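Local coordinates for uncharacterized protein (Aeromonas hydrophila J-1, PDB 6R1J) that is the AhlC component of AHL, a tripartite alpha-pore-forming toxin, and probably joins its two partner proteins in forming the pore in target membranes, at residues E39-A42 against A43-Q47. The protein carries 3 engineered substitutions. Residues are numbered along the deposited sequence; the frame is centred on the assembly and turned at random.
Sequences EVVA and ALLPQ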
# COMPACT_ATOMS: atom_id res chain seq x y z
N GLU A 39 24.04 7.54 10.98
CA GLU A 39 25.48 7.37 10.62
C GLU A 39 25.66 7.56 9.10
O GLU A 39 26.71 8.03 8.70
CB GLU A 39 25.99 5.98 10.98
CG GLU A 39 26.06 5.69 12.48
CD GLU A 39 26.13 4.21 12.82
OE1 GLU A 39 26.03 3.34 11.90
OE2 GLU A 39 26.27 3.89 14.03
N VAL A 40 24.71 7.12 8.28
CA VAL A 40 24.81 7.29 6.80
C VAL A 40 24.79 8.78 6.49
O VAL A 40 25.63 9.21 5.70
CB VAL A 40 23.68 6.54 6.06
CG1 VAL A 40 23.60 6.92 4.61
CG2 VAL A 40 23.90 5.06 6.16
N VAL A 41 23.88 9.53 7.09
CA VAL A 41 23.71 10.98 6.81
C VAL A 41 24.92 11.75 7.37
O VAL A 41 25.43 12.62 6.63
CB VAL A 41 22.37 11.49 7.36
CG1 VAL A 41 22.32 13.01 7.40
CG2 VAL A 41 21.23 10.90 6.54
N ALA A 42 25.40 11.38 8.56
CA ALA A 42 26.53 12.06 9.24
C ALA A 42 27.88 11.76 8.56
O ALA A 42 28.62 12.70 8.33
CB ALA A 42 26.61 11.65 10.70
N ALA A 43 28.20 10.50 8.31
CA ALA A 43 29.55 10.06 7.91
C ALA A 43 29.62 9.64 6.42
O ALA A 43 30.52 10.12 5.74
CB ALA A 43 29.97 8.94 8.83
N LEU A 44 28.67 8.86 5.89
CA LEU A 44 28.86 8.27 4.54
C LEU A 44 28.46 9.27 3.44
O LEU A 44 29.24 9.37 2.47
CB LEU A 44 28.10 6.94 4.45
CG LEU A 44 28.05 6.28 3.06
CD1 LEU A 44 29.42 5.83 2.61
CD2 LEU A 44 27.08 5.11 3.05
N LEU A 45 27.39 10.06 3.58
CA LEU A 45 26.98 10.95 2.47
C LEU A 45 28.06 12.02 2.23
O LEU A 45 28.33 12.32 1.07
CB LEU A 45 25.58 11.50 2.67
CG LEU A 45 24.49 10.43 2.72
CD1 LEU A 45 23.12 11.06 2.78
CD2 LEU A 45 24.58 9.44 1.57
N PRO A 46 28.74 12.60 3.24
CA PRO A 46 29.92 13.44 2.99
C PRO A 46 31.04 12.72 2.21
O PRO A 46 31.62 13.32 1.33
CB PRO A 46 30.34 13.90 4.40
CG PRO A 46 29.03 13.88 5.17
CD PRO A 46 28.36 12.62 4.66
N GLN A 47 31.32 11.44 2.50
CA GLN A 47 32.33 10.66 1.78
C GLN A 47 31.86 10.44 0.33
O GLN A 47 32.73 10.45 -0.58
CB GLN A 47 32.65 9.31 2.43
CG GLN A 47 33.32 9.41 3.79
CD GLN A 47 33.38 8.07 4.49
OE1 GLN A 47 32.51 7.21 4.31
NE2 GLN A 47 34.38 7.87 5.32
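Val40 O takes two N-H groups from the next turn of the helix. The stronger bond comes from Leu45 N at 2.9 Å and runs almost straight off the carbonyl. The bond from Leu44 N is weak, bent to 126° at the hydrogen. Reaching five residues on to Leu45 widens the helix locally into a pi-type turn. One residue earlier the spacing is regular, i to i+4: Ala43 N binds Glu39 O at 2.9 Å.

The probable reason is Pro46, which has no N-H to offer; its ring fills the place of a donor, with CD 3.5 Å from Val41 O and CG 3.4 Å from Ala42 O. The helix kinks here but does not break. Past the kink it runs on, and the side-chain OG1 of Thr50 makes a weak hydrogen bond to Pro46 O.

Side chains follow the widened turn. Val40 CG1, anti to its own N (chi1 169°), lies 4.1 Å from Leu45 CD2 and 4.2 Å from Leu44 CD2, so one methyl meets both leucines. Leu45 divides its methyls between the two valines, CD2 on Val40 CG1 and CD1 beside Val41 CG2 at 4.2 Å.

Farther out, Val40 and Leu44 both rest on Phe211 of helix 163-236, with Val40 also against Ala109 and Leu44 against Ala105 of helix 78-157, while Leu45 meets Ile10 and Met13 of helix 5-21. Ala42, Ala43 and Pro46 remain on the exposed side. This is a proline-kinked helix with a pi bulge, its apolar face turned into the long helical bundle of an alpha-pore-forming toxin subunit.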